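Long-range contacts in bifunctional protein PutA (Bdellovibrio bacteriovorus, PDB 5UR2), which probably catalyses both steps of proline oxidation to glutamate, joining a flavin-dependent proline dehydrogenase and an NAD-dependent L-glutamate gamma-semialdehyde dehydrogenase in one chain: residues S279-K284 against L336-L341; W307-T311 against P322-N326; D331-E335 against D446-L451; H355-T359 against L443-P447. All blocks are in the same frame, centred on the assembly; numbering follows the deposited sequence.

Contact 1: S279-K284 against L336-L341; sequences SFEDVK and LCAKYL
Phe280 and Val283 meet Leu336, Cys337, Tyr340 and Leu341 where two outer helices of the proline dehydrogenase (beta/alpha)8 barrel lie side by side. Helix 279-293 follows strand 268-273, and helix 327-343 comes after the adjacent strand 298-302 and the intervening helix 307-317. The two short segments run nearly parallel, at 7°, with their axes 10.0 Å apart. Phe280, on the more exposed side of the interface, is gripped on both faces and at its edge. Leu336 CD2 sits over the centre of one face of its ring, 3.8 Å from the centroid, while Lys284 CD of its own helix lies toward the rim of the opposite face. CE1 of Phe280 reaches CB of Tyr340 at 3.9 Å, and the sulfur of Cys337 comes to the ring edge near CD1. The Phe280 edge is directed at the Tyr340 face in an offset edge-to-face pair, planes at 88° and centroids 5.7 Å apart. Lys284 contributes its aliphatic part, with CG 3.9 Å from the Tyr340 centroid in a CH-pi contact over the face. Val283 splits its two methyls between partners. With CG1 anti to the backbone N (chi1 165°), that methyl meets Leu341 CD2 at 3.8 Å and also touches Tyr340 CD2, whereas CG2 meets Cys337 SG at 3.8 Å. Beneath this layer Val283 rests on Ile272 and Cys337 on Leu301, both from barrel strands. The helices therefore adhere through shape, dispersion and the weak electrostatics of ring edges and sulfur, without a directional polar link between the segments.

Contact 2: W307-T311 against P322-N326; sequences WDYET and PVYTN. With P5F (N-propargylglycine-modified flavin adenine dinucleotide), chain F.
Trp307 is the tight part of this contact. Its NE1 donates to Tyr324 O at 2.8 Å, a nearly straight bond (163°) that runs in the indole plane and almost along the C=O axis, and which fixes the rotation of the ring. Thr311 CG2 covers one indole face toward its rim. Over the opposite face lies the adenine of the modified flavin dinucleotide, with C6A 3.4 Å from Trp307 CE2. Val323 packs obliquely against the indole: its CG2 is 3.7 Å from Trp307 NE1 and also meets the Thr311 methyl, while CG1 lies against Glu310 CB. The adenine pocket belongs to the long connection after barrel strand 298-302, in which helix 307-317 and a loop precede helix 327-343, and the two segments supply a side chain and loop backbone to it. The loop backbone borders the base: P5F N6A makes a weak bond to Thr325 O at 3.2 Å, and P5F C2A lies 3.0 Å from Tyr324 O. Away from the indole the fit slackens. Glu310 OE1 is 4.1 Å from Pro322 CG, its other oxygen being taken by Tyr243 N, and the CG2 methyls of Thr311 and Thr325 are 4.3 Å apart in a partly exposed corner. The Tyr324 ring turns off toward helix 327-343, and on the far side of helix 307-317 Asp308 packs on Gly978 of the second subunit.

Contact 3: D331-E335 against D446-L451; sequences DANYE and DPAQGL
Asp331 and Glu335 both set CG opposite their own carbonyl carbon (chi1 -68° in each), and Glu335 then continues extended, which brings the two side chains to Pro447 from one turn of helix 327-343. Asp331 touches with its CB, 3.6 Å from Pro447 CB. Glu335 arrives with its carboxylate, OE2 lying 3.8 Å from Pro447 CG. Ala332 lies to one side of them: its backbone N is 3.7 Å from Pro447 CB, and its methyl points at the loop. Leu451 swings its chain out with CG trans to the amide nitrogen (chi1 179°), laying CD2 on Ala332 CB at 3.7 Å. The charges are met elsewhere. Asp331 forms salt bridges to Lys303 and Lys327, near the bound dinucleotide. Glu335 OE1 is 4.5 Å from Asp446 OD1, and the repulsion is probably offset by nearby Arg358. The loop holds its own shape: Ala448 N donates to Asp446 OD1 at 3.0 Å, meeting it from above the carboxylate plane. That bond makes an Asx turn inside a type I turn from Asp446 to Gln449. A type II turn from Ala448 to Leu451 follows, with Gly450 at the positive phi that suits glycine. Two successive beta turns, the first combined with an Asx turn, thus pack Pro447 and Leu451 on one turn of a helix of the proline dehydrogenase barrel.

Contact 4: H355-T359 against L443-P447; sequences HNVRT and LLKDP. With P5F (N-propargylglycine-modified flavin adenine dinucleotide), chain F.
Arg358 carries most of the contact, reaching out from the first turn of helix 357-369 to the backbone of Leu443 to Asp446. Its one hydrogen bond across the segments runs from NH1 to Leu444 O at 3.1 Å, with the donor tilted from the carbonyl plane. The chain gets there by a turn about its CB-CG bond (chi2 69°), which also lays CD 3.6 Å from Lys445 O. Charge adds a second, looser tie. NH2 lies 3.6 Å from Asp446 OD1, a long pair in which the guanidinium and carboxylate planes are only 7° apart and the oxygen stands well out of the guanidinium plane, so no N-H points at it. The stronger ionic partner of NH2 is Glu335, and Gln7 of helix 6-22 accepts from it as well. In van der Waals contact, the CA of Asp446 and the Pro447 CD, 3.6 Å from NE of Arg358, cover the guanidinium face, while Val357 CG1 meets Leu444 CD2 at 4.1 Å, with helix 6-22 packing alongside. The remaining bonds hold the helix start and the cofactor. Thr359 N donates to Asn356 OD1, the N-cap, from above its carbonyl plane. Asn356 ND2 donates to P5F O1A at 2.7 Å, and both N and ND1 of His355 donate to P5F O2P, the backbone bond being 3.0 Å long. This is a diphosphate site of the flavin-binding barrel, set at the end of strand 349-353 and the capped N-terminus of the helix that follows it.

All four contacts gather around one side of the proline dehydrogenase barrel, with centres about 9 to 20 Å apart. Helix 327-343 unites them: it supplies a segment to contacts 1 and 3, begins right after the loop of contact 2, and touches both segments of contact 4. Along the chain, contact 2 is nested within contact 1, contacts 1 and 3 interleave, and contacts 3 and 4 close on the same 443-451 region, sharing Asp446 and Pro447, their centres about 9 Å apart. Contacts 2 and 4, with centres about 20 Å apart, take opposite ends of the dinucleotide's adenosine diphosphate part, adenine and diphosphate. The chain beyond the barrel strands thus folds back onto the helices beside the cofactor.

Contact 1: S279-K284 against L336-L341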
# COMPACT_ATOMS: atom_id res chain seq x y z
N SER B 279 35.76 28.28 6.78
CA SER B 279 36.60 28.83 7.83
C SER B 279 37.90 29.43 7.29
O SER B 279 38.40 30.42 7.84
CB SER B 279 36.86 27.74 8.88
OG SER B 279 37.39 26.56 8.28
N PHE B 280 38.48 28.85 6.23
CA PHE B 280 39.70 29.48 5.71
C PHE B 280 39.39 30.85 5.11
O PHE B 280 40.17 31.79 5.27
CB PHE B 280 40.40 28.57 4.69
CG PHE B 280 41.69 29.15 4.15
CD1 PHE B 280 42.75 29.48 5.00
CD2 PHE B 280 41.88 29.30 2.77
CE1 PHE B 280 43.95 30.01 4.50
CE2 PHE B 280 43.07 29.81 2.26
CZ PHE B 280 44.12 30.17 3.13
N GLU B 281 38.24 30.99 4.44
CA GLU B 281 37.87 32.31 3.95
C GLU B 281 37.65 33.29 5.09
O GLU B 281 38.04 34.47 4.99
CB GLU B 281 36.63 32.22 3.06
CG GLU B 281 36.93 31.69 1.66
CD GLU B 281 35.68 31.19 0.94
OE1 GLU B 281 35.16 30.10 1.28
OE2 GLU B 281 35.23 31.90 0.02
N ASP B 282 37.04 32.84 6.20
CA ASP B 282 36.88 33.71 7.37
C ASP B 282 38.22 34.08 7.98
O ASP B 282 38.39 35.21 8.47
CB ASP B 282 36.00 33.05 8.44
CG ASP B 282 34.53 32.97 8.04
OD1 ASP B 282 34.07 33.77 7.19
OD2 ASP B 282 33.83 32.10 8.59
N VAL B 283 39.18 33.15 8.02
CA VAL B 283 40.51 33.47 8.54
C VAL B 283 41.16 34.58 7.71
O VAL B 283 41.72 35.53 8.24
CB VAL B 283 41.39 32.21 8.56
CG1 VAL B 283 42.87 32.57 8.75
CG2 VAL B 283 40.92 31.22 9.64
N LYS B 284 41.07 34.47 6.39
CA LYS B 284 41.64 35.50 5.54
C LYS B 284 40.91 36.82 5.74
O LYS B 284 41.53 37.89 5.76
CB LYS B 284 41.59 35.05 4.08
CG LYS B 284 42.54 33.88 3.80
CD LYS B 284 42.21 33.12 2.52
CE LYS B 284 42.85 33.80 1.31
NZ LYS B 284 41.92 34.62 0.49
N LEU B 336 46.22 24.37 7.43
CA LEU B 336 46.24 25.46 6.45
C LEU B 336 45.90 26.79 7.12
O LEU B 336 46.58 27.80 6.89
CB LEU B 336 45.26 25.14 5.31
CG LEU B 336 45.05 26.21 4.24
CD1 LEU B 336 46.28 26.24 3.29
CD2 LEU B 336 43.77 26.00 3.45
N CYS B 337 44.84 26.82 7.94
CA CYS B 337 44.50 28.03 8.67
C CYS B 337 45.61 28.45 9.62
O CYS B 337 45.95 29.64 9.71
CB CYS B 337 43.20 27.82 9.45
SG CYS B 337 41.73 27.72 8.38
N ALA B 338 46.20 27.49 10.34
CA ALA B 338 47.25 27.80 11.29
C ALA B 338 48.45 28.45 10.59
O ALA B 338 48.98 29.46 11.06
CB ALA B 338 47.66 26.54 12.06
N LYS B 339 48.87 27.89 9.46
CA LYS B 339 50.00 28.47 8.73
C LYS B 339 49.69 29.91 8.33
O LYS B 339 50.55 30.79 8.47
CB LYS B 339 50.33 27.61 7.50
N TYR B 340 48.47 30.18 7.86
CA TYR B 340 48.12 31.52 7.40
C TYR B 340 48.18 32.53 8.55
O TYR B 340 48.78 33.60 8.41
CB TYR B 340 46.72 31.52 6.76
CG TYR B 340 46.42 32.81 6.02
CD1 TYR B 340 46.80 32.98 4.70
CD2 TYR B 340 45.76 33.86 6.65
CE1 TYR B 340 46.54 34.16 4.02
CE2 TYR B 340 45.49 35.04 5.98
CZ TYR B 340 45.89 35.19 4.67
OH TYR B 340 45.60 36.37 4.00
N LEU B 341 47.58 32.20 9.70
CA LEU B 341 47.62 33.10 10.84
C LEU B 341 49.05 33.33 11.31
O LEU B 341 49.43 34.47 11.62
CB LEU B 341 46.77 32.53 11.98
CG LEU B 341 45.26 32.42 11.72
CD1 LEU B 341 44.60 31.41 12.65
CD2 LEU B 341 44.59 33.78 11.86

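Contact 2: W307-T311 against P322-N326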
# COMPACT_ATOMS: atom_id res chain seq x y z
N TRP B 307 29.72 18.77 15.43
CA TRP B 307 29.81 18.05 14.16
C TRP B 307 28.55 17.22 13.91
O TRP B 307 27.93 17.34 12.85
CB TRP B 307 31.06 17.17 14.12
CG TRP B 307 31.27 16.60 12.73
CD1 TRP B 307 31.95 17.18 11.72
CD2 TRP B 307 30.73 15.37 12.21
NE1 TRP B 307 31.91 16.39 10.60
CE2 TRP B 307 31.17 15.27 10.87
CE3 TRP B 307 29.94 14.35 12.75
CZ2 TRP B 307 30.84 14.18 10.05
CZ3 TRP B 307 29.61 13.27 11.94
CH2 TRP B 307 30.07 13.19 10.60
N ASP B 308 28.20 16.34 14.85
CA ASP B 308 26.98 15.54 14.70
C ASP B 308 25.75 16.42 14.52
O ASP B 308 24.92 16.17 13.64
CB ASP B 308 26.78 14.61 15.90
CG ASP B 308 27.84 13.54 15.99
OD1 ASP B 308 27.83 12.62 15.14
OD2 ASP B 308 28.69 13.61 16.90
N TYR B 309 25.61 17.45 15.36
CA TYR B 309 24.47 18.36 15.24
C TYR B 309 24.38 18.97 13.85
O TYR B 309 23.30 19.02 13.25
CB TYR B 309 24.55 19.46 16.30
CG TYR B 309 23.55 20.58 16.08
CD1 TYR B 309 22.24 20.49 16.56
CD2 TYR B 309 23.91 21.73 15.38
CE1 TYR B 309 21.32 21.54 16.36
CE2 TYR B 309 23.00 22.77 15.17
CZ TYR B 309 21.72 22.67 15.66
OH TYR B 309 20.82 23.70 15.44
N GLU B 310 25.51 19.44 13.31
CA GLU B 310 25.46 20.13 12.02
C GLU B 310 25.06 19.19 10.88
O GLU B 310 24.29 19.58 9.99
CB GLU B 310 26.81 20.80 11.70
CG GLU B 310 27.30 21.88 12.70
CD GLU B 310 26.40 23.11 12.80
OE1 GLU B 310 25.41 23.23 12.05
OE2 GLU B 310 26.71 23.98 13.64
N THR B 311 25.55 17.94 10.88
CA THR B 311 25.14 17.03 9.80
C THR B 311 23.67 16.67 9.94
O THR B 311 22.95 16.59 8.93
CB THR B 311 26.00 15.77 9.79
OG1 THR B 311 25.77 15.02 10.99
CG2 THR B 311 27.50 16.12 9.67
N PRO B 322 27.46 22.19 6.31
CA PRO B 322 28.52 23.20 6.44
C PRO B 322 29.84 22.67 6.97
O PRO B 322 30.85 23.39 6.86
CB PRO B 322 27.91 24.22 7.42
CG PRO B 322 27.05 23.43 8.28
CD PRO B 322 26.44 22.36 7.37
N VAL B 323 29.88 21.48 7.56
CA VAL B 323 31.13 20.89 8.04
C VAL B 323 31.69 19.96 6.97
O VAL B 323 30.95 19.43 6.13
CB VAL B 323 30.95 20.14 9.38
CG1 VAL B 323 30.66 21.13 10.51
CG2 VAL B 323 29.82 19.12 9.28
N TYR B 324 33.01 19.80 6.97
CA TYR B 324 33.60 18.67 6.26
C TYR B 324 33.07 17.39 6.87
O TYR B 324 32.75 17.34 8.06
CB TYR B 324 35.13 18.66 6.37
CG TYR B 324 35.81 19.88 5.83
CD1 TYR B 324 35.89 20.11 4.46
CD2 TYR B 324 36.36 20.82 6.70
CE1 TYR B 324 36.54 21.25 3.96
CE2 TYR B 324 36.98 21.97 6.22
CZ TYR B 324 37.07 22.18 4.86
OH TYR B 324 37.70 23.30 4.40
N THR B 325 32.97 16.35 6.05
CA THR B 325 32.53 15.06 6.58
C THR B 325 33.61 13.99 6.48
O THR B 325 33.36 12.84 6.83
CB THR B 325 31.23 14.62 5.90
OG1 THR B 325 31.38 14.65 4.48
CG2 THR B 325 30.08 15.57 6.30
N ASN B 326 34.81 14.36 6.06
CA ASN B 326 36.00 13.52 6.18
C ASN B 326 36.89 14.17 7.24
O ASN B 326 37.28 15.34 7.10
CB ASN B 326 36.70 13.42 4.82
CG ASN B 326 38.10 12.80 4.89
OD1 ASN B 326 38.54 12.29 5.91
ND2 ASN B 326 38.80 12.83 3.76
PA P5F F . 40.87 15.69 17.09
O1A P5F F . 42.24 15.80 16.35
O2A P5F F . 40.41 14.37 17.47
O5B P5F F . 39.68 16.18 16.31
C5B P5F F . 38.32 15.87 16.60
C4B P5F F . 37.43 16.84 15.80
O4B P5F F . 37.39 16.56 14.42
C3B P5F F . 35.98 16.90 16.20
O3B P5F F . 35.78 17.64 17.34
C2B P5F F . 35.35 17.51 15.02
O2B P5F F . 35.53 18.89 15.06
C1B P5F F . 36.15 16.96 13.89
N9A P5F F . 35.56 15.81 13.25
C8A P5F F . 35.20 14.60 13.83
N7A P5F F . 34.71 13.80 12.88
C5A P5F F . 34.75 14.45 11.64
C6A P5F F . 34.36 14.13 10.34
N6A P5F F . 33.79 12.84 10.04
N1A P5F F . 34.52 15.02 9.34
C2A P5F F . 35.05 16.23 9.57
N3A P5F F . 35.41 16.59 10.84
C4A P5F F . 35.28 15.75 11.87
N1 P5F F . 34.57 24.07 19.67
C2 P5F F . 33.67 25.01 19.05
O2 P5F F . 32.97 24.60 17.94
N3 P5F F . 33.53 26.34 19.55
C4 P5F F . 34.24 26.80 20.68
O4 P5F F . 34.05 28.12 21.13
C4X P5F F . 35.19 25.81 21.35
N5 P5F F . 35.87 26.13 22.60
C5X P5F F . 37.06 25.31 22.91
C6 P5F F . 38.12 25.85 23.81
C7 P5F F . 39.31 25.10 24.04
C7M P5F F . 40.38 25.66 24.95
C8 P5F F . 39.49 23.83 23.42
C8M P5F F . 40.73 23.01 23.64
C9 P5F F . 38.49 23.31 22.57
C9A P5F F . 37.24 24.09 22.32
N10 P5F F . 36.21 23.55 21.42
C10 P5F F . 35.32 24.51 20.84
C1' P5F F . 36.20 22.14 20.96
C2' P5F F . 37.13 21.90 19.77
O2' P5F F . 36.61 22.55 18.68
C3' P5F F . 37.36 20.43 19.43
O3' P5F F . 36.16 19.87 19.07
C4' P5F F . 37.95 19.59 20.55
O4' P5F F . 38.71 20.44 21.34
C5' P5F F . 38.71 18.33 20.10
O5' P5F F . 39.50 18.52 18.94
P P5F F . 40.99 17.91 18.72
O1P P5F F . 41.97 18.71 17.77
O2P P5F F . 41.43 17.69 20.21
O3P P5F F . 40.70 16.32 18.43
C21 P5F F . 33.69 26.18 24.05
C22 P5F F . 34.85 26.25 23.35
C23 P5F F . 32.50 27.10 23.72

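Contact 3: D331-E335 against D446-L451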
# COMPACT_ATOMS: atom_id res chain seq x y z
N ASP B 331 41.40 18.29 9.83
CA ASP B 331 42.80 18.41 10.25
C ASP B 331 43.59 19.21 9.22
O ASP B 331 44.30 20.16 9.56
CB ASP B 331 43.42 17.02 10.42
CG ASP B 331 42.85 16.23 11.60
OD1 ASP B 331 42.19 16.81 12.50
OD2 ASP B 331 43.08 15.01 11.64
N ALA B 332 43.43 18.87 7.93
CA ALA B 332 44.21 19.54 6.89
C ALA B 332 43.86 21.01 6.82
O ALA B 332 44.75 21.86 6.66
CB ALA B 332 43.98 18.87 5.53
N ASN B 333 42.57 21.33 6.93
CA ASN B 333 42.15 22.73 6.93
C ASN B 333 42.66 23.46 8.18
O ASN B 333 43.02 24.64 8.11
CB ASN B 333 40.63 22.81 6.85
CG ASN B 333 40.14 24.21 6.60
OD1 ASN B 333 40.39 24.77 5.53
ND2 ASN B 333 39.47 24.79 7.58
N TYR B 334 42.71 22.77 9.32
CA TYR B 334 43.28 23.37 10.53
C TYR B 334 44.71 23.80 10.27
O TYR B 334 45.10 24.94 10.56
CB TYR B 334 43.22 22.39 11.70
CG TYR B 334 43.54 23.00 13.05
CD1 TYR B 334 44.85 23.35 13.40
CD2 TYR B 334 42.54 23.19 13.99
CE1 TYR B 334 45.14 23.92 14.64
CE2 TYR B 334 42.81 23.74 15.22
CZ TYR B 334 44.11 24.11 15.55
OH TYR B 334 44.35 24.67 16.79
N GLU B 335 45.52 22.90 9.71
CA GLU B 335 46.92 23.23 9.48
C GLU B 335 47.06 24.36 8.46
O GLU B 335 47.89 25.26 8.63
CB GLU B 335 47.69 21.97 9.07
CG GLU B 335 47.79 20.98 10.23
CD GLU B 335 48.64 19.73 9.95
OE1 GLU B 335 49.44 19.70 9.00
OE2 GLU B 335 48.49 18.75 10.72
N ASP B 446 50.49 13.09 7.49
CA ASP B 446 49.97 14.34 6.95
C ASP B 446 48.50 14.16 6.59
O ASP B 446 48.19 13.36 5.70
CB ASP B 446 50.83 14.76 5.75
CG ASP B 446 50.37 16.08 5.12
OD1 ASP B 446 49.44 16.72 5.64
OD2 ASP B 446 50.99 16.48 4.11
N PRO B 447 47.58 14.90 7.22
CA PRO B 447 46.15 14.75 6.86
C PRO B 447 45.87 15.10 5.41
O PRO B 447 44.87 14.61 4.85
CB PRO B 447 45.45 15.72 7.81
CG PRO B 447 46.52 16.73 8.17
CD PRO B 447 47.79 15.95 8.24
N ALA B 448 46.72 15.94 4.80
CA ALA B 448 46.57 16.31 3.40
C ALA B 448 46.98 15.19 2.45
O ALA B 448 46.58 15.22 1.28
CB ALA B 448 47.37 17.56 3.08
N GLN B 449 47.71 14.18 2.93
CA GLN B 449 48.20 13.13 2.04
C GLN B 449 47.04 12.26 1.56
O GLN B 449 46.29 11.70 2.36
CB GLN B 449 49.24 12.27 2.74
CG GLN B 449 49.57 10.97 1.98
CD GLN B 449 50.69 10.16 2.62
OE1 GLN B 449 50.59 9.69 3.75
NE2 GLN B 449 51.76 9.97 1.87
N GLY B 450 46.90 12.15 0.24
CA GLY B 450 45.80 11.39 -0.32
C GLY B 450 44.43 11.93 0.04
O GLY B 450 43.45 11.19 -0.04
N LEU B 451 44.33 13.21 0.41
CA LEU B 451 43.08 13.77 0.92
C LEU B 451 42.06 13.90 -0.21
O LEU B 451 42.28 14.63 -1.18
CB LEU B 451 43.33 15.13 1.56
CG LEU B 451 42.06 15.81 2.10
CD1 LEU B 451 41.37 14.96 3.21
CD2 LEU B 451 42.39 17.21 2.57

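Contact 4: H355-T359 against L443-P447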
# COMPACT_ATOMS: atom_id res chain seq x y z
N HIS B 355 44.02 18.80 21.27
CA HIS B 355 44.71 17.74 22.01
C HIS B 355 45.46 16.77 21.10
O HIS B 355 46.00 15.76 21.58
CB HIS B 355 43.71 16.97 22.88
CG HIS B 355 42.81 17.85 23.68
ND1 HIS B 355 41.59 18.31 23.21
CD2 HIS B 355 42.95 18.40 24.92
CE1 HIS B 355 41.02 19.07 24.13
NE2 HIS B 355 41.83 19.14 25.17
N ASN B 356 45.51 17.05 19.80
CA ASN B 356 46.05 16.15 18.79
C ASN B 356 47.54 16.43 18.62
O ASN B 356 47.92 17.55 18.24
CB ASN B 356 45.25 16.37 17.50
CG ASN B 356 45.71 15.51 16.33
OD1 ASN B 356 46.88 15.25 16.15
ND2 ASN B 356 44.74 15.08 15.51
N VAL B 357 48.39 15.42 18.88
CA VAL B 357 49.84 15.63 18.84
C VAL B 357 50.31 15.97 17.43
O VAL B 357 51.21 16.79 17.26
CB VAL B 357 50.59 14.40 19.41
CG1 VAL B 357 52.09 14.50 19.12
CG2 VAL B 357 50.39 14.32 20.91
N ARG B 358 49.70 15.36 16.39
CA ARG B 358 50.02 15.75 15.01
C ARG B 358 49.77 17.23 14.78
O ARG B 358 50.66 17.96 14.33
CB ARG B 358 49.20 14.90 14.03
CG ARG B 358 49.05 15.53 12.63
CD ARG B 358 50.37 15.55 11.85
NE ARG B 358 50.34 16.53 10.75
CZ ARG B 358 51.18 16.54 9.72
NH1 ARG B 358 52.13 15.61 9.63
NH2 ARG B 358 51.09 17.47 8.77
N THR B 359 48.55 17.70 15.10
CA THR B 359 48.19 19.11 14.95
C THR B 359 49.16 20.01 15.70
O THR B 359 49.65 21.01 15.16
CB THR B 359 46.76 19.33 15.46
OG1 THR B 359 45.87 18.43 14.80
CG2 THR B 359 46.31 20.79 15.21
N LEU B 443 49.30 7.90 13.38
CA LEU B 443 48.90 9.02 14.22
C LEU B 443 49.50 10.34 13.75
O LEU B 443 48.92 11.40 13.98
CB LEU B 443 49.27 8.78 15.68
CG LEU B 443 48.53 7.69 16.48
CD1 LEU B 443 49.29 7.43 17.79
CD2 LEU B 443 47.08 8.06 16.76
N LEU B 444 50.68 10.31 13.14
CA LEU B 444 51.41 11.52 12.82
C LEU B 444 51.41 11.87 11.34
O LEU B 444 52.08 12.83 10.95
CB LEU B 444 52.86 11.40 13.30
CG LEU B 444 53.07 11.27 14.80
CD1 LEU B 444 54.55 11.23 15.08
CD2 LEU B 444 52.43 12.44 15.55
N LYS B 445 50.69 11.11 10.51
CA LYS B 445 50.77 11.30 9.06
C LYS B 445 50.09 12.61 8.65
O LYS B 445 49.23 13.16 9.35
CB LYS B 445 50.11 10.14 8.32
CG LYS B 445 48.60 10.30 8.16
CD LYS B 445 47.99 9.18 7.31
CE LYS B 445 46.56 9.51 6.91
NZ LYS B 445 45.63 9.56 8.08
N ASP B 446 50.49 13.09 7.49
CA ASP B 446 49.97 14.34 6.95
C ASP B 446 48.50 14.16 6.59
O ASP B 446 48.19 13.36 5.70
CB ASP B 446 50.83 14.76 5.75
CG ASP B 446 50.37 16.08 5.12
OD1 ASP B 446 49.44 16.72 5.64
OD2 ASP B 446 50.99 16.48 4.11
N PRO B 447 47.58 14.90 7.22
CA PRO B 447 46.15 14.75 6.86
C PRO B 447 45.87 15.10 5.41
O PRO B 447 44.87 14.61 4.85
CB PRO B 447 45.45 15.72 7.81
CG PRO B 447 46.52 16.73 8.17
CD PRO B 447 47.79 15.95 8.24
PA P5F F . 40.87 15.69 17.09
O1A P5F F . 42.24 15.80 16.35
O2A P5F F . 40.41 14.37 17.47
O5B P5F F . 39.68 16.18 16.31
C5B P5F F . 38.32 15.87 16.60
C4B P5F F . 37.43 16.84 15.80
O4B P5F F . 37.39 16.56 14.42
C3B P5F F . 35.98 16.90 16.20
O3B P5F F . 35.78 17.64 17.34
C2B P5F F . 35.35 17.51 15.02
O2B P5F F . 35.53 18.89 15.06
C1B P5F F . 36.15 16.96 13.89
N9A P5F F . 35.56 15.81 13.25
C8A P5F F . 35.20 14.60 13.83
N7A P5F F . 34.71 13.80 12.88
C5A P5F F . 34.75 14.45 11.64
C6A P5F F . 34.36 14.13 10.34
N6A P5F F . 33.79 12.84 10.04
N1A P5F F . 34.52 15.02 9.34
C2A P5F F . 35.05 16.23 9.57
N3A P5F F . 35.41 16.59 10.84
C4A P5F F . 35.28 15.75 11.87
N1 P5F F . 34.57 24.07 19.67
C2 P5F F . 33.67 25.01 19.05
O2 P5F F . 32.97 24.60 17.94
N3 P5F F . 33.53 26.34 19.55
C4 P5F F . 34.24 26.80 20.68
O4 P5F F . 34.05 28.12 21.13
C4X P5F F . 35.19 25.81 21.35
N5 P5F F . 35.87 26.13 22.60
C5X P5F F . 37.06 25.31 22.91
C6 P5F F . 38.12 25.85 23.81
C7 P5F F . 39.31 25.10 24.04
C7M P5F F . 40.38 25.66 24.95
C8 P5F F . 39.49 23.83 23.42
C8M P5F F . 40.73 23.01 23.64
C9 P5F F . 38.49 23.31 22.57
C9A P5F F . 37.24 24.09 22.32
N10 P5F F . 36.21 23.55 21.42
C10 P5F F . 35.32 24.51 20.84
C1' P5F F . 36.20 22.14 20.96
C2' P5F F . 37.13 21.90 19.77
O2' P5F F . 36.61 22.55 18.68
C3' P5F F . 37.36 20.43 19.43
O3' P5F F . 36.16 19.87 19.07
C4' P5F F . 37.95 19.59 20.55
O4' P5F F . 38.71 20.44 21.34
C5' P5F F . 38.71 18.33 20.10
O5' P5F F . 39.50 18.52 18.94
P P5F F . 40.99 17.91 18.72
O1P P5F F . 41.97 18.71 17.77
O2P P5F F . 41.43 17.69 20.21
O3P P5F F . 40.70 16.32 18.43
C21 P5F F . 33.69 26.18 24.05
C22 P5F F . 34.85 26.25 23.35
C23 P5F F . 32.50 27.10 23.72